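Local coordinates for protein myosin-I heavy chain (Dictyostelium discoideum, PDB 5EJY) that is an actin-based motor with ATPase activity, involved in the early steps of phagocytosis and adhesion, represented by the first MyTH4-FERM part of its tail, at residues L128-F131 and T132-F136; V159-S162 and V163-A167; K461-D464 and K465-S468; T481-V484 and Q485-V488. All blocks are in the same frame, centred on the assembly; numbering follows the deposited sequence.

Overall arrangement
Along the chain the four contacts follow one another in series, two in the MyTH4 domain and two in the FERM part of this myosin tail piece. Contact 1 closes helix 119-133 and contact 2 opens helix 161-180; their centres lie about 15 Å apart, and the ring of His130 packs near the backbone of Ser166. Contacts 3 and 4 are closer still, with centres about 8 Å apart: the hairpin of strands 461-462 and 466-470 rests on the start of helix 484-499, and Thr481 N probably hydrogen-bonds to Lys465 O. Contacts 2 and 3 are separated by about 49 Å between centres, on opposite sides of the chain's centre. One pair thus lies among the MyTH4 helices, while the other joins a hairpin to the last FERM helix.

Contact 1: L128-F131 and T132-F136; sequences LIHF and TCSTF
Residues Leu128 to Cys133 continue one helix, and the backbone bond from Cys133 N to Ile129 O, 2.9 Å long with an N-H...O angle of 170°, is a regular i to i+4 link. The bond of Ser134 N to His130 O is more bent, at 141°, and Ser134 N also makes a weak bond to Phe131 O, signs that the helix is ending. Beyond it, Thr135 N and Phe136 N both donate to Thr132 O.

Three hydroxyls turn back to carbonyls four residues earlier. Thr132 OG1 donates to Leu128 O at 2.8 Å and meets it on the opposite face of the carbonyl plane from Thr132 N, which binds the same oxygen. Ser134 repeats the pattern on His130 O: OG lies 2.7 Å from it, across the plane from Ser134 N. With chi1 at -57°, this OG stands beside its own backbone N, where both can reach one acceptor; it also lies 3.6 Å from His130 CD2. On another side, Ile129 CG2 packs on Cys133 SG at 4.2 Å.

The Phe131 ring lies against Leu192 and Ile195 of helix 189-196, while Cys133 faces Ile173 of helix 161-180. This is a buried helix C-terminus of the helical MyTH4 domain, with side-chain hydroxyls joining the backbone N-H at Leu128 O and His130 O, and Thr135 OG1, at 2.8 Å, taking the place of the i+4 amide at Phe131 O.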
loop_
_atom_site.group_PDB
_atom_site.type_symbol
_atom_site.label_atom_id
_atom_site.label_comp_id
_atom_site.label_asym_id
_atom_site.label_seq_id
_atom_site.Cartn_x
_atom_site.Cartn_y
_atom_site.Cartn_z
ATOM N N LEU A 128 18.208 4.174 15.984
ATOM C CA LEU A 128 16.965 4.597 16.627
ATOM C C LEU A 128 16.451 5.910 16.071
ATOM O O LEU A 128 15.253 6.067 15.842
ATOM C CB LEU A 128 17.153 4.746 18.136
ATOM C CG LEU A 128 17.376 3.452 18.915
ATOM C CD1 LEU A 128 17.646 3.746 20.397
ATOM C CD2 LEU A 128 16.162 2.528 18.756
ATOM N N ILE A 129 17.354 6.869 15.886
ATOM C CA ILE A 129 16.983 8.146 15.298
ATOM C C ILE A 129 16.348 7.915 13.923
ATOM O O ILE A 129 15.313 8.496 13.587
ATOM C CB ILE A 129 18.222 9.087 15.213
ATOM C CG1 ILE A 129 18.483 9.733 16.581
ATOM C CG2 ILE A 129 18.015 10.180 14.193
ATOM C CD1 ILE A 129 19.905 10.408 16.697
ATOM N N HIS A 130 16.967 7.044 13.139
ATOM C CA HIS A 130 16.505 6.761 11.790
ATOM C C HIS A 130 15.145 6.026 11.808
ATOM O O HIS A 130 14.257 6.352 11.017
ATOM C CB HIS A 130 17.582 5.956 11.048
ATOM C CG HIS A 130 17.343 5.824 9.575
ATOM N ND1 HIS A 130 18.103 5.001 8.774
ATOM C CD2 HIS A 130 16.420 6.395 8.763
ATOM C CE1 HIS A 130 17.660 5.070 7.531
ATOM N NE2 HIS A 130 16.639 5.906 7.497
ATOM N N PHE A 131 14.975 5.064 12.720
ATOM C CA PHE A 131 13.677 4.380 12.868
ATOM C C PHE A 131 12.603 5.415 13.178
ATOM O O PHE A 131 11.488 5.346 12.664
ATOM C CB PHE A 131 13.674 3.386 14.038
ATOM C CG PHE A 131 14.669 2.257 13.909
ATOM C CD1 PHE A 131 14.968 1.699 12.676
ATOM C CD2 PHE A 131 15.280 1.738 15.043
ATOM C CE1 PHE A 131 15.871 0.655 12.569
ATOM C CE2 PHE A 131 16.203 0.694 14.946
ATOM C CZ PHE A 131 16.502 0.157 13.706
ATOM N N THR A 132 12.937 6.363 14.048
ATOM C CA THR A 132 11.956 7.326 14.531
ATOM C C THR A 132 11.586 8.294 13.422
ATOM O O THR A 132 10.410 8.556 13.199
ATOM C CB THR A 132 12.482 8.091 15.787
ATOM O OG1 THR A 132 12.845 7.136 16.785
ATOM C CG2 THR A 132 11.397 9.020 16.362
ATOM N N CYS A 133 12.593 8.817 12.723
ATOM C CA CYS A 133 12.355 9.698 11.586
ATOM C C CYS A 133 11.483 9.037 10.507
ATOM O O CYS A 133 10.752 9.729 9.788
ATOM C CB CYS A 133 13.682 10.127 10.960
ATOM S SG CYS A 133 14.603 11.316 11.989
ATOM N N SER A 134 11.602 7.715 10.385
ATOM C CA SER A 134 10.843 6.940 9.398
ATOM C C SER A 134 9.396 6.685 9.825
ATOM O O SER A 134 8.621 6.092 9.065
ATOM C CB SER A 134 11.539 5.598 9.144
ATOM O OG SER A 134 12.891 5.794 8.718
ATOM N N THR A 135 9.046 7.116 11.036
ATOM C CA THR A 135 7.726 6.837 11.612
ATOM C C THR A 135 6.881 8.094 11.886
ATOM O O THR A 135 5.695 8.135 11.553
ATOM C CB THR A 135 7.837 5.962 12.897
ATOM O OG1 THR A 135 8.731 4.862 12.657
ATOM C CG2 THR A 135 6.432 5.413 13.314
ATOM N N PHE A 136 7.480 9.107 12.514
ATOM C CA PHE A 136 6.793 10.374 12.777
ATOM C C PHE A 136 7.838 11.469 13.004
ATOM O O PHE A 136 8.961 11.184 13.438
ATOM C CB PHE A 136 5.875 10.284 14.021
ATOM C CG PHE A 136 6.571 9.753 15.236
ATOM C CD1 PHE A 136 7.389 10.578 16.005
ATOM C CD2 PHE A 136 6.461 8.411 15.581
ATOM C CE1 PHE A 136 8.073 10.079 17.103
ATOM C CE2 PHE A 136 7.135 7.902 16.683
ATOM C CZ PHE A 136 7.947 8.742 17.445
#

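Contact 2: V159-S162 and V163-A167; sequences VSKS and VKDSA
Val163 opens the second segment with its CG1 pressed against CB of Val159, a tight 3.3 Å, the two side chains crossing at about a right angle. Its backbone N makes a weak capping bond of 3.5 Å to Ser160 OG, nearly straight at 168°. A chi1 of 45° places that hydroxyl between the backbone N and carbonyl carbon of Ser160, over the first turn. Lys164 N donates to Ser160 O at 3.1 Å, and its CE passes 4.0 Å from Val159 CG2 before NZ bonds to the carbonyls of Thr153, Ile154 and Gln156.

Asp165 N donates to Lys161 O. Its carboxylate forms a salt bridge with Lys161: NZ lies 3.0 Å from OD2, on the syn lone pair. The lysine chain runs extended to CE and bends at chi4 (52°), which turns the ammonium in to the acid. Ser166 N continues the helix to Ser162 O, while a water joins Ser162 OG, at 3.0 Å, to Ser166 OG, which also bonds Asn198 ND2.

Val163 and Ala167 face Trp126 of helix 119-133. A serine N-cap followed by an i to i+4 Lys-Asp bridge marks this start of helix 161-180 in the MyTH4 domain.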
loop_
_atom_site.group_PDB
_atom_site.type_symbol
_atom_site.label_atom_id
_atom_site.label_comp_id
_atom_site.label_asym_id
_atom_site.label_seq_id
_atom_site.Cartn_x
_atom_site.Cartn_y
_atom_site.Cartn_z
ATOM N N VAL A 159 32.111 11.255 13.467
ATOM C CA VAL A 159 31.197 10.145 13.274
ATOM C C VAL A 159 31.679 9.174 12.214
ATOM O O VAL A 159 32.152 9.552 11.147
ATOM C CB VAL A 159 29.710 10.578 13.064
ATOM C CG1 VAL A 159 29.324 11.623 14.097
ATOM C CG2 VAL A 159 29.452 11.080 11.644
ATOM N N SER A 160 31.565 7.900 12.548
ATOM C CA SER A 160 31.817 6.836 11.613
ATOM C C SER A 160 30.978 7.030 10.358
ATOM O O SER A 160 30.061 7.870 10.316
ATOM C CB SER A 160 31.470 5.508 12.276
ATOM O OG SER A 160 30.229 5.622 12.960
ATOM N N LYS A 161 31.298 6.251 9.333
ATOM C CA LYS A 161 30.498 6.242 8.124
ATOM C C LYS A 161 29.056 5.870 8.483
ATOM O O LYS A 161 28.114 6.414 7.925
ATOM C CB LYS A 161 31.059 5.233 7.117
ATOM C CG LYS A 161 30.196 5.079 5.865
ATOM C CD LYS A 161 30.708 3.966 4.955
ATOM C CE LYS A 161 29.656 3.571 3.920
ATOM N NZ LYS A 161 29.136 4.751 3.165
ATOM N N SER A 162 28.906 4.940 9.418
ATOM C CA SER A 162 27.587 4.431 9.804
ATOM C C SER A 162 26.682 5.507 10.395
ATOM O O SER A 162 25.516 5.630 10.007
ATOM C CB SER A 162 27.729 3.246 10.763
ATOM O OG SER A 162 26.523 3.020 11.477
ATOM N N VAL A 163 27.214 6.294 11.327
ATOM C CA VAL A 163 26.468 7.413 11.873
ATOM C C VAL A 163 26.125 8.434 10.797
ATOM O O VAL A 163 25.008 8.943 10.753
ATOM C CB VAL A 163 27.214 8.103 13.033
ATOM C CG1 VAL A 163 26.580 9.444 13.344
ATOM C CG2 VAL A 163 27.224 7.204 14.254
ATOM N N LYS A 164 27.068 8.731 9.911
ATOM C CA LYS A 164 26.798 9.739 8.891
ATOM C C LYS A 164 25.757 9.258 7.870
ATOM O O LYS A 164 24.955 10.050 7.384
ATOM C CB LYS A 164 28.069 10.165 8.161
ATOM C CG LYS A 164 27.864 11.409 7.313
ATOM C CD LYS A 164 29.180 11.984 6.817
ATOM C CE LYS A 164 30.003 12.578 7.956
ATOM N NZ LYS A 164 29.609 13.976 8.274
ATOM N N ASP A 165 25.798 7.978 7.534
ATOM C CA ASP A 165 24.834 7.414 6.590
ATOM C C ASP A 165 23.446 7.446 7.227
ATOM O O ASP A 165 22.463 7.790 6.576
ATOM C CB ASP A 165 25.183 5.968 6.243
ATOM C CG ASP A 165 26.364 5.849 5.278
ATOM O OD1 ASP A 165 26.665 6.817 4.550
ATOM O OD2 ASP A 165 26.969 4.764 5.245
ATOM N N SER A 166 23.382 7.087 8.502
ATOM C CA SER A 166 22.115 7.136 9.247
ATOM C C SER A 166 21.571 8.549 9.351
ATOM O O SER A 166 20.379 8.777 9.172
ATOM C CB SER A 166 22.280 6.537 10.636
ATOM O OG SER A 166 22.453 5.137 10.553
ATOM N N ALA A 167 22.449 9.513 9.617
ATOM C CA ALA A 167 22.012 10.895 9.739
ATOM C C ALA A 167 21.517 11.433 8.406
ATOM O O ALA A 167 20.492 12.104 8.348
ATOM C CB ALA A 167 23.130 11.787 10.311
HETATM O O HOH W 1 24.011 4.178 12.706
#

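Contact 3: K461-D464 and K465-S468; sequences KSDD and KSVS
Two backbone hydrogen bonds join the short antiparallel arms of a hairpin, a weakly bonded strand at Lys461-Ser462 and a strand at Ser466-Ser468; the end-to-end directions of the two segments are 171° apart. Ser468 N donates to Lys461 O at 2.8 Å, nearly straight at 171°, and Asp463 N donates to Ser466 O at 3.0 Å. Between these bonds Ser462 and Val467 form a non-hydrogen-bonded pair. At the open end a water accepts from Lys461 N and donates to Ser468 O.

Side-chain bonds gather on one oxygen, Asp463 OD1. Lys465 N donates to it at 2.9 Å and Ser466 OG at 2.7 Å, from opposite faces of the carboxylate plane, and Ser466 N adds a weak bond. The Asp463 chi1 of 57° swings the carboxylate across the turn, where OD1 can receive all three and hold the reversal of the chain. Ser466 OG is bonded to Gln478 NE2 as well.

Apolar contact is slight: Ser462 CB lies 4.0 Å from Val467 CG2, while the extended Lys461 chain runs past Ser468, CB to CB also 4.0 Å. Val467 continues onto Val484, Leu487 and Val488 of helix 484-499. This is a beta hairpin at the edge of a three-stranded antiparallel sheet in the FERM part, with an Asx turn at Asp463 where the chain reverses.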
loop_
_atom_site.group_PDB
_atom_site.type_symbol
_atom_site.label_atom_id
_atom_site.label_comp_id
_atom_site.label_asym_id
_atom_site.label_seq_id
_atom_site.Cartn_x
_atom_site.Cartn_y
_atom_site.Cartn_z
ATOM N N LYS A 461 -22.340 10.018 0.776
ATOM C CA LYS A 461 -22.578 9.281 2.013
ATOM C C LYS A 461 -22.047 7.850 1.933
ATOM O O LYS A 461 -22.392 7.104 1.025
ATOM C CB LYS A 461 -24.078 9.266 2.324
ATOM C CG LYS A 461 -24.468 8.561 3.612
ATOM C CD LYS A 461 -25.990 8.655 3.809
ATOM C CE LYS A 461 -26.437 8.014 5.110
ATOM N NZ LYS A 461 -27.894 8.254 5.344
ATOM N N SER A 462 -21.192 7.482 2.881
ATOM C CA SER A 462 -20.692 6.113 2.972
ATOM C C SER A 462 -20.423 5.764 4.429
ATOM O O SER A 462 -20.355 6.649 5.278
ATOM C CB SER A 462 -19.408 5.936 2.154
ATOM O OG SER A 462 -18.345 6.741 2.667
ATOM N N ASP A 463 -20.291 4.474 4.719
ATOM C CA ASP A 463 -19.878 4.047 6.049
ATOM C C ASP A 463 -18.858 2.919 5.933
ATOM O O ASP A 463 -18.193 2.796 4.905
ATOM C CB ASP A 463 -21.078 3.680 6.946
ATOM C CG ASP A 463 -21.965 2.604 6.353
ATOM O OD1 ASP A 463 -21.503 1.807 5.514
ATOM O OD2 ASP A 463 -23.142 2.536 6.756
ATOM N N ASP A 464 -18.723 2.107 6.977
ATOM C CA ASP A 464 -17.723 1.042 6.970
ATOM C C ASP A 464 -18.037 -0.041 5.954
ATOM O O ASP A 464 -17.139 -0.752 5.494
ATOM C CB ASP A 464 -17.620 0.409 8.360
ATOM C CG ASP A 464 -17.044 1.360 9.383
ATOM O OD1 ASP A 464 -16.217 2.205 8.981
ATOM O OD2 ASP A 464 -17.420 1.274 10.575
ATOM N N LYS A 465 -19.316 -0.168 5.607
ATOM C CA LYS A 465 -19.771 -1.308 4.818
ATOM C C LYS A 465 -20.558 -0.967 3.556
ATOM O O LYS A 465 -20.932 -1.857 2.804
ATOM C CB LYS A 465 -20.617 -2.235 5.694
ATOM C CG LYS A 465 -19.821 -2.920 6.800
ATOM C CD LYS A 465 -20.695 -3.848 7.621
ATOM C CE LYS A 465 -21.196 -5.018 6.793
ATOM N NZ LYS A 465 -22.084 -5.916 7.582
ATOM N N SER A 466 -20.815 0.312 3.313
ATOM C CA SER A 466 -21.682 0.663 2.196
ATOM C C SER A 466 -21.390 2.041 1.640
ATOM O O SER A 466 -20.716 2.853 2.274
ATOM C CB SER A 466 -23.147 0.619 2.647
ATOM O OG SER A 466 -23.410 1.689 3.546
ATOM N N VAL A 467 -21.908 2.293 0.444
ATOM C CA VAL A 467 -21.936 3.634 -0.120
ATOM C C VAL A 467 -23.378 3.893 -0.543
ATOM O O VAL A 467 -24.014 3.043 -1.160
ATOM C CB VAL A 467 -21.015 3.778 -1.344
ATOM C CG1 VAL A 467 -21.067 5.209 -1.892
ATOM C CG2 VAL A 467 -19.563 3.404 -0.976
ATOM N N SER A 468 -23.875 5.072 -0.214
ATOM C CA SER A 468 -25.240 5.451 -0.551
ATOM C C SER A 468 -25.268 6.300 -1.815
ATOM O O SER A 468 -24.756 7.420 -1.850
ATOM C CB SER A 468 -25.873 6.178 0.630
ATOM O OG SER A 468 -26.122 5.240 1.662
HETATM O O HOH W 2 -24.707 9.987 -1.014
#

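Contact 4: T481-V484 and Q485-V488; sequences TGDV and QKLV
An N-capping aspartate starts helix 484-499, the last helix of the chain, just after strand 476-480. Asp483 OD1 accepts from Lys486 N at 3.2 Å. The amide comes from well above the carboxylate plane, 61° out of it, so the group turns a face to the helix N-terminus. With CG anti to the backbone N (chi1 -164°), the carboxylate folds over the first turn; its CG lies 3.4 Å from Lys486 CB, and the two side chains cross at about a right angle. The negative charge there would probably interact favourably with the helix dipole.

Asp483 O adds weak bonds to Lys486 N and Leu487 N, the latter at 3.3 Å. Regular helix bonding is established by Val488 N, which donates to Val484 O at 2.9 Å in an almost straight line, 178° at the hydrogen.

In a FERM domain a C-terminal helix packs against the beta sheets of the F3 lobe, and the apolar side of this turn does so. Val484 CG1 and Val488 CG2 are 4.0 Å apart along the helix, and both residues meet Val467 of strand 466-470, as does Leu487. Leu487 CD2 also approaches Thr481 CG2, at 4.2 Å, across the bend between strand and helix.

The polar groups also have partners in neighbouring parts of the fold. Asp483 OD2 accepts from Asp257 N, Thr481 OG1 bonds to Val413 O, and in one of its two conformers Lys486 NZ bonds to Leu411 O. Gln485 NE2 bonds to Asp257 OD2, tying the helix start to the loop after strand 254-256.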
loop_
_atom_site.group_PDB
_atom_site.type_symbol
_atom_site.label_atom_id
_atom_site.label_comp_id
_atom_site.label_asym_id
_atom_site.label_seq_id
_atom_site.Cartn_x
_atom_site.Cartn_y
_atom_site.Cartn_z
ATOM N N THR A 481 -20.774 -3.369 0.226
ATOM C CA THR A 481 -19.659 -3.939 -0.509
ATOM C C THR A 481 -18.491 -4.113 0.444
ATOM O O THR A 481 -18.357 -3.359 1.410
ATOM C CB THR A 481 -19.269 -3.043 -1.705
ATOM O OG1 THR A 481 -18.275 -3.706 -2.495
ATOM C CG2 THR A 481 -18.735 -1.683 -1.225
ATOM N N GLY A 482 -17.664 -5.117 0.193
ATOM C CA GLY A 482 -16.527 -5.364 1.060
ATOM C C GLY A 482 -15.441 -4.303 0.948
ATOM O O GLY A 482 -14.713 -4.050 1.902
ATOM N N ASP A 483 -15.319 -3.687 -0.224
ATOM C CA ASP A 483 -14.248 -2.710 -0.455
ATOM C C ASP A 483 -14.831 -1.318 -0.650
ATOM O O ASP A 483 -14.802 -0.777 -1.754
ATOM C CB ASP A 483 -13.428 -3.104 -1.680
ATOM C CG ASP A 483 -12.072 -2.365 -1.764
ATOM O OD1 ASP A 483 -11.865 -1.329 -1.119
ATOM O OD2 ASP A 483 -11.213 -2.827 -2.510
ATOM N N VAL A 484 -15.345 -0.743 0.429
ATOM C CA VAL A 484 -16.003 0.567 0.369
ATOM C C VAL A 484 -15.086 1.646 -0.202
ATOM O O VAL A 484 -15.511 2.467 -1.012
ATOM C CB VAL A 484 -16.526 0.999 1.752
ATOM C CG1 VAL A 484 -17.137 2.408 1.697
ATOM C CG2 VAL A 484 -17.560 -0.003 2.253
ATOM N N GLN A 485 -13.819 1.645 0.203
ATOM C CA GLN A 485 -12.911 2.679 -0.274
ATOM C C GLN A 485 -12.769 2.657 -1.797
ATOM O O GLN A 485 -12.673 3.708 -2.425
ATOM C CB GLN A 485 -11.541 2.571 0.411
ATOM C CG GLN A 485 -10.554 3.650 -0.017
ATOM C CD GLN A 485 -9.226 3.536 0.709
ATOM O OE1 GLN A 485 -9.120 3.901 1.876
ATOM N NE2 GLN A 485 -8.214 3.006 0.029
ATOM N N LYS A 486 -12.751 1.464 -2.390
ATOM C CA LYS A 486 -12.678 1.339 -3.840
ATOM C C LYS A 486 -13.882 2.011 -4.493
ATOM O O LYS A 486 -13.734 2.793 -5.433
ATOM C CB LYS A 486 -12.608 -0.133 -4.268
ATOM C CG LYS A 486 -12.443 -0.324 -5.769
ATOM C CD LYS A 486 -12.441 -1.797 -6.179
ATOM C CE LYS A 486 -12.280 -1.948 -7.706
ATOM N NZ LYS A 486 -12.308 -3.369 -8.209
ATOM N N LEU A 487 -15.073 1.705 -3.986
ATOM C CA LEU A 487 -16.292 2.268 -4.570
ATOM C C LEU A 487 -16.320 3.797 -4.434
ATOM O O LEU A 487 -16.576 4.500 -5.406
ATOM C CB LEU A 487 -17.529 1.636 -3.928
ATOM C CG LEU A 487 -18.872 2.098 -4.506
ATOM C CD1 LEU A 487 -18.857 1.979 -6.026
ATOM C CD2 LEU A 487 -19.989 1.264 -3.908
ATOM N N VAL A 488 -16.055 4.308 -3.235
ATOM C CA VAL A 488 -16.008 5.756 -3.013
ATOM C C VAL A 488 -14.986 6.437 -3.929
ATOM O O VAL A 488 -15.289 7.447 -4.575
ATOM C CB VAL A 488 -15.676 6.102 -1.539
ATOM C CG1 VAL A 488 -15.363 7.606 -1.380
ATOM C CG2 VAL A 488 -16.823 5.683 -0.610
#